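Local coordinates for protein thermospermine synthase (Medicago truncatula, PDB 6BQ6) that probably transfers an aminopropyl group from decarboxylated S-adenosylmethionine to spermidine, giving thermospermine, and holds that tetraamine product in its active-site cleft, at residues F106-G111 with G180-P185; V129-D134 with N162-E167. All blocks are in the same frame, centred on the assembly; numbering follows the deposited sequence.

Interaction 1. Residues F106-G111 with G180-P185. With TER (N-(3-amino-propyl)-N-(5-aminopropyl)-1,4-diaminobutane), chain F.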
loop_
_atom_site.group_PDB
_atom_site.type_symbol
_atom_site.label_atom_id
_atom_site.label_comp_id
_atom_site.label_asym_id
_atom_site.label_seq_id
_atom_site.Cartn_x
_atom_site.Cartn_y
_atom_site.Cartn_z
ATOM N N PHE B 106 16.530 -13.963 35.193
ATOM C CA PHE B 106 15.116 -13.612 35.134
ATOM C C PHE B 106 14.863 -12.813 33.854
ATOM O O PHE B 106 15.587 -11.863 33.594
ATOM C CB PHE B 106 14.784 -12.743 36.347
ATOM C CG PHE B 106 13.335 -12.433 36.511
ATOM C CD1 PHE B 106 12.796 -11.322 35.940
ATOM C CD2 PHE B 106 12.540 -13.204 37.359
ATOM C CE1 PHE B 106 11.453 -11.016 36.088
ATOM C CE2 PHE B 106 11.190 -12.892 37.560
ATOM C CZ PHE B 106 10.648 -11.791 36.943
ATOM N N ILE B 107 13.890 -13.253 33.074
ATOM C CA ILE B 107 13.484 -12.524 31.866
ATOM C C ILE B 107 12.200 -11.734 32.150
ATOM O O ILE B 107 11.177 -12.341 32.495
ATOM C CB ILE B 107 13.199 -13.425 30.682
ATOM C CG1 ILE B 107 14.362 -14.404 30.396
ATOM C CG2 ILE B 107 12.961 -12.530 29.458
ATOM C CD1 ILE B 107 13.962 -15.592 29.536
ATOM N N MET B 108 12.219 -10.390 31.996
ATOM C CA MET B 108 11.006 -9.618 31.954
ATOM C C MET B 108 10.470 -9.651 30.550
ATOM O O MET B 108 11.081 -9.044 29.652
ATOM C CB MET B 108 11.269 -8.163 32.385
ATOM C CG MET B 108 12.110 -8.051 33.632
ATOM S SD MET B 108 12.042 -6.362 34.251
ATOM C CE MET B 108 12.818 -5.430 32.947
ATOM N N GLY B 109 9.376 -10.369 30.338
ATOM C CA GLY B 109 8.763 -10.534 29.012
ATOM C C GLY B 109 9.302 -11.770 28.366
ATOM O O GLY B 109 9.286 -12.837 28.932
ATOM N N GLY B 110 9.819 -11.615 27.169
ATOM C CA GLY B 110 10.222 -12.736 26.338
ATOM C C GLY B 110 8.993 -13.290 25.628
ATOM O O GLY B 110 8.468 -12.671 24.631
ATOM N N GLY B 111 8.520 -14.419 26.132
ATOM C CA GLY B 111 7.286 -15.030 25.670
ATOM C C GLY B 111 7.458 -15.921 24.476
ATOM O O GLY B 111 6.871 -16.949 24.394
ATOM N N GLY B 180 15.572 -7.525 30.126
ATOM C CA GLY B 180 14.379 -6.834 29.674
ATOM C C GLY B 180 14.111 -7.156 28.217
ATOM O O GLY B 180 14.828 -6.672 27.341
ATOM N N ASP B 181 13.053 -7.920 27.970
ATOM C CA ASP B 181 12.624 -8.244 26.630
ATOM C C ASP B 181 11.144 -7.858 26.499
ATOM O O ASP B 181 10.317 -8.667 26.182
ATOM C CB ASP B 181 12.852 -9.701 26.366
ATOM C CG ASP B 181 12.766 -10.069 24.905
ATOM O OD1 ASP B 181 12.675 -9.197 24.046
ATOM O OD2 ASP B 181 12.749 -11.278 24.636
ATOM N N LEU B 182 10.872 -6.570 26.714
ATOM C CA LEU B 182 9.536 -6.011 26.690
ATOM C C LEU B 182 9.338 -5.114 25.494
ATOM O O LEU B 182 10.307 -4.726 24.810
ATOM C CB LEU B 182 9.308 -5.156 27.937
ATOM C CG LEU B 182 9.547 -5.903 29.233
ATOM C CD1 LEU B 182 9.863 -4.868 30.314
ATOM C CD2 LEU B 182 8.354 -6.741 29.619
ATOM N N ALA B 183 8.064 -4.751 25.256
ATOM C CA ALA B 183 7.748 -3.693 24.278
ATOM C C ALA B 183 8.464 -2.387 24.655
ATOM O O ALA B 183 8.763 -2.169 25.795
ATOM C CB ALA B 183 6.248 -3.484 24.245
ATOM N N ASP B 184 8.752 -1.549 23.663
ATOM C CA ASP B 184 9.302 -0.223 23.882
ATOM C C ASP B 184 8.438 0.569 24.857
ATOM O O ASP B 184 7.221 0.440 24.826
ATOM C CB ASP B 184 9.394 0.574 22.567
ATOM C CG ASP B 184 10.351 -0.032 21.570
ATOM O OD1 ASP B 184 11.098 -0.983 21.937
ATOM O OD2 ASP B 184 10.358 0.457 20.399
ATOM N N PRO B 185 9.063 1.444 25.667
ATOM C CA PRO B 185 8.252 2.208 26.625
ATOM C C PRO B 185 7.382 3.231 25.904
ATOM O O PRO B 185 7.785 3.808 24.909
ATOM C CB PRO B 185 9.293 2.902 27.513
ATOM C CG PRO B 185 10.553 2.910 26.721
ATOM C CD PRO B 185 10.511 1.727 25.802
HETATM N N1 TER F . 6.768 -8.603 23.974
HETATM C C2 TER F . 7.983 -9.338 23.694
HETATM C C3 TER F . 9.147 -8.368 23.517
HETATM C C4 TER F . 9.056 -7.542 22.260
HETATM N N5 TER F . 10.298 -6.845 22.014
HETATM C C6 TER F . 10.967 -6.977 20.740
HETATM C C7 TER F . 11.648 -5.678 20.337
HETATM C C8 TER F . 11.827 -5.664 18.830
HETATM N N9 TER F . 10.679 -5.122 18.134
HETATM C C10 TER F . 10.715 -5.080 16.695
HETATM C C11 TER F . 9.904 -3.965 16.072
HETATM C C12 TER F . 10.316 -3.855 14.604
HETATM C C13 TER F . 9.355 -3.024 13.768
HETATM N N14 TER F . 8.877 -1.866 14.503
#

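Interaction 2. Residues V129-D134 with N162-E167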
loop_
_atom_site.group_PDB
_atom_site.type_symbol
_atom_site.label_atom_id
_atom_site.label_comp_id
_atom_site.label_asym_id
_atom_site.label_seq_id
_atom_site.Cartn_x
_atom_site.Cartn_y
_atom_site.Cartn_z
ATOM N N VAL B 129 14.011 -17.984 34.660
ATOM C CA VAL B 129 12.623 -17.655 34.869
ATOM C C VAL B 129 12.167 -16.713 33.786
ATOM O O VAL B 129 12.789 -15.664 33.638
ATOM C CB VAL B 129 12.414 -16.955 36.233
ATOM C CG1 VAL B 129 10.931 -16.637 36.438
ATOM C CG2 VAL B 129 12.904 -17.815 37.358
ATOM N N MET B 130 11.093 -17.054 33.069
ATOM C CA MET B 130 10.520 -16.230 32.007
ATOM C C MET B 130 9.233 -15.698 32.578
ATOM O O MET B 130 8.337 -16.501 32.889
ATOM C CB MET B 130 10.233 -17.013 30.745
ATOM C CG MET B 130 9.639 -16.189 29.593
ATOM S SD MET B 130 8.680 -17.194 28.415
ATOM C CE MET B 130 9.907 -18.427 28.105
ATOM N N CYS B 131 9.176 -14.377 32.777
ATOM C CA CYS B 131 8.019 -13.736 33.362
ATOM C C CYS B 131 7.288 -12.798 32.371
ATOM O O CYS B 131 7.755 -11.702 32.077
ATOM C CB CYS B 131 8.416 -13.022 34.646
ATOM S SG CYS B 131 7.031 -12.245 35.528
ATOM N N ASP B 132 6.179 -13.293 31.820
ATOM C CA ASP B 132 5.452 -12.626 30.725
ATOM C C ASP B 132 4.034 -12.472 31.169
ATOM O O ASP B 132 3.509 -13.340 31.846
ATOM C CB ASP B 132 5.527 -13.438 29.413
ATOM C CG ASP B 132 5.136 -12.616 28.162
ATOM O OD1 ASP B 132 3.933 -12.259 27.936
ATOM O OD2 ASP B 132 6.056 -12.291 27.376
ATOM N N ILE B 133 3.419 -11.374 30.774
ATOM C CA ILE B 133 2.086 -11.086 31.239
ATOM C C ILE B 133 1.027 -11.835 30.425
ATOM O O ILE B 133 -0.062 -12.017 30.905
ATOM C CB ILE B 133 1.843 -9.582 31.285
ATOM C CG1 ILE B 133 0.770 -9.288 32.317
ATOM C CG2 ILE B 133 1.560 -9.017 29.890
ATOM C CD1 ILE B 133 0.851 -7.899 32.909
ATOM N N ASP B 134 1.355 -12.273 29.211
ATOM C CA ASP B 134 0.352 -12.795 28.272
ATOM C C ASP B 134 0.585 -14.254 28.045
ATOM O O ASP B 134 1.367 -14.656 27.203
ATOM C CB ASP B 134 0.359 -12.008 26.949
ATOM C CG ASP B 134 -0.847 -12.316 26.075
ATOM O OD1 ASP B 134 -1.592 -13.277 26.373
ATOM O OD2 ASP B 134 -1.099 -11.544 25.141
ATOM N N ASN B 162 2.908 -13.238 34.980
ATOM C CA ASN B 162 2.769 -12.126 35.913
ATOM C C ASN B 162 3.366 -10.898 35.312
ATOM O O ASN B 162 4.118 -10.946 34.310
ATOM C CB ASN B 162 3.413 -12.479 37.291
ATOM C CG ASN B 162 2.829 -11.699 38.481
ATOM O OD1 ASN B 162 1.836 -10.972 38.350
ATOM N ND2 ASN B 162 3.463 -11.842 39.653
ATOM N N ASP B 163 2.982 -9.780 35.905
ATOM C CA ASP B 163 3.672 -8.511 35.748
ATOM C C ASP B 163 5.055 -8.671 36.371
ATOM O O ASP B 163 5.146 -9.111 37.500
ATOM C CB ASP B 163 2.915 -7.456 36.535
ATOM C CG ASP B 163 3.586 -6.126 36.479
ATOM O OD1 ASP B 163 3.443 -5.445 35.455
ATOM O OD2 ASP B 163 4.261 -5.747 37.448
ATOM N N ALA B 164 6.112 -8.317 35.648
ATOM C CA ALA B 164 7.481 -8.510 36.140
ATOM C C ALA B 164 7.782 -7.684 37.404
ATOM O O ALA B 164 8.533 -8.147 38.257
ATOM C CB ALA B 164 8.502 -8.209 35.039
ATOM N N LYS B 165 7.208 -6.475 37.548
ATOM C CA LYS B 165 7.440 -5.681 38.766
ATOM C C LYS B 165 6.860 -6.369 39.958
ATOM O O LYS B 165 7.510 -6.464 41.003
ATOM C CB LYS B 165 6.876 -4.229 38.658
ATOM C CG LYS B 165 7.034 -3.409 39.926
ATOM C CD LYS B 165 6.462 -1.998 39.738
ATOM C CE LYS B 165 6.038 -1.346 41.052
ATOM N NZ LYS B 165 7.179 -0.679 41.706
ATOM N N ALA B 166 5.625 -6.831 39.835
ATOM C CA ALA B 166 4.984 -7.577 40.915
ATOM C C ALA B 166 5.736 -8.828 41.267
ATOM O O ALA B 166 5.922 -9.132 42.459
ATOM C CB ALA B 166 3.560 -7.944 40.506
ATOM N N GLU B 167 6.166 -9.565 40.236
ATOM C CA GLU B 167 6.911 -10.813 40.469
ATOM C C GLU B 167 8.223 -10.599 41.207
ATOM O O GLU B 167 8.482 -11.261 42.219
ATOM C CB GLU B 167 7.176 -11.532 39.157
ATOM C CG GLU B 167 7.739 -12.912 39.292
ATOM C CD GLU B 167 6.811 -13.903 39.987
ATOM O OE1 GLU B 167 5.591 -13.646 40.030
ATOM O OE2 GLU B 167 7.318 -14.979 40.421
HETATM O O HOH W 1 6.267 -9.580 32.697
#

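Interaction 1. Residues F106-G111 with G180-P185
Asp181 N donates to Met108 O at 2.8 Å, and Gly110 N donates in turn to Asp181 O at 3.1 Å, so that Asp181 uses both its backbone N-H and its carbonyl to join the two segments. The first bond reaches the Met108 oxygen almost head-on, with a C=O...N angle of 165°; the second is nearly straight at hydrogen, 175°, although its donor is tilted from the carbonyl plane of Asp181. Together they pair Met108 with Gly180 and Gly109 with Asp181 in parallel, where strands 104-107 and 175-181 run side by side. These are the C-terminal ends of parallel strands of a Rossmann-like sheet, where a glycine-rich turn follows the first strand, as in other aminopropyltransferases. Glycine suits both turn positions in the contact: a side chain on Gly109 would run into Asp181 O, and one on Gly110 would be crowded by Ile107 CG2, while the positive phi angles of both would press it against the preceding carbonyl.

The carboxylate of Asp181, the predicted proton acceptor, is satisfied from outside the segments: OD1 bonds to Tyr87 OH and OD2 to Thr115 OG1. Its CG stands anti to the backbone N (chi1 -166°), which lays OD2 against the backbone of the turn, 3.4 Å from Gly110 CA, and brings OD1 to 3.7 Å from C3 of thermospermine. Gly110 O also faces the ligand, 3.5 Å from its C2.

Apolar groups cover the side of the Met108 carbonyl. Leu182 CG sits 3.5 Å from Met108 O, and its CD1 meets the Met108 methyl CE at 4.0 Å; the bend at the last torsion of Met108 turns that methyl toward Gly180, where the absence of a side chain lets CE come to 3.9 Å from Gly180 CA.

Interaction 2. Residues V129-D134 with N162-E167
Cys131 SG meets the backbone of Asn162 and the first turn of helix 164-169, while Asp132 O takes a hydrogen bond from Asn162 N. Here the end of strand 127-132 in the Rossmann-like sheet faces the loop after strand 157-161; Asp132, Asp163 and Ala164 belong to the adenosine site of this protein.

Packing centres on the thiol. With SG anti to the backbone N (chi1 -177°), it reaches the helix, 3.7 Å from Glu167 CB and 3.8 Å from Ala164 CA; a small, weakly polar thiol fits between the Asn162 backbone and the helix, and Ala164, with only a methyl, lets the helix come close. Ile133 extends its longer branch instead, placing CD1 4.0 Å from Asp163 CA.

Direct polar contact is slighter. The bond from Asn162 N to Asp132 O is 3.2 Å long and its donor stands above the carbonyl plane; a water adds a second polar link, donating to both Cys131 O and Asn162 O.

Side chains then stiffen each segment. Asp132 OD1 forms an Asx turn by accepting from Asp134 N. Asp163 is the helix N-cap, its OD2 accepting from Ala166 N while OD1 forms a salt bridge with Lys193. Glu167 has OE2 in a salt bridge with Lys171, and an alanine here would probably leave both that lysine and the Asn162 amide without their carboxylate partner, with the amide freer to turn. In the protein as it stands, Asn162 ND2 donates to Glu167 OE1 at 2.8 Å and 172°, the oxygen lying in the plane of the amide.

From the N terminus, the chain passes through strand 104-107 into the glycine turn of interaction 1, then helix 114-120 and strand 127-132, where interaction 2 begins. Helices 135-144 and 149-153 and strand 157-161 follow before 162-167 returns to 129-134, closing the shorter loop. Only after helix 164-169 does strand 175-181 bring 180-185 back to 106-111 and close the longer one; the loop of interaction 2 therefore falls wholly within that of interaction 1, and the loops do not cross. Strands 104-107 and 127-132 are sheet neighbours, and a probable hydrogen bond from Gly109 N to Cys131 O links the contacts directly, next to Gly110 of the polyamine pocket and Asp132 of the adenosine site.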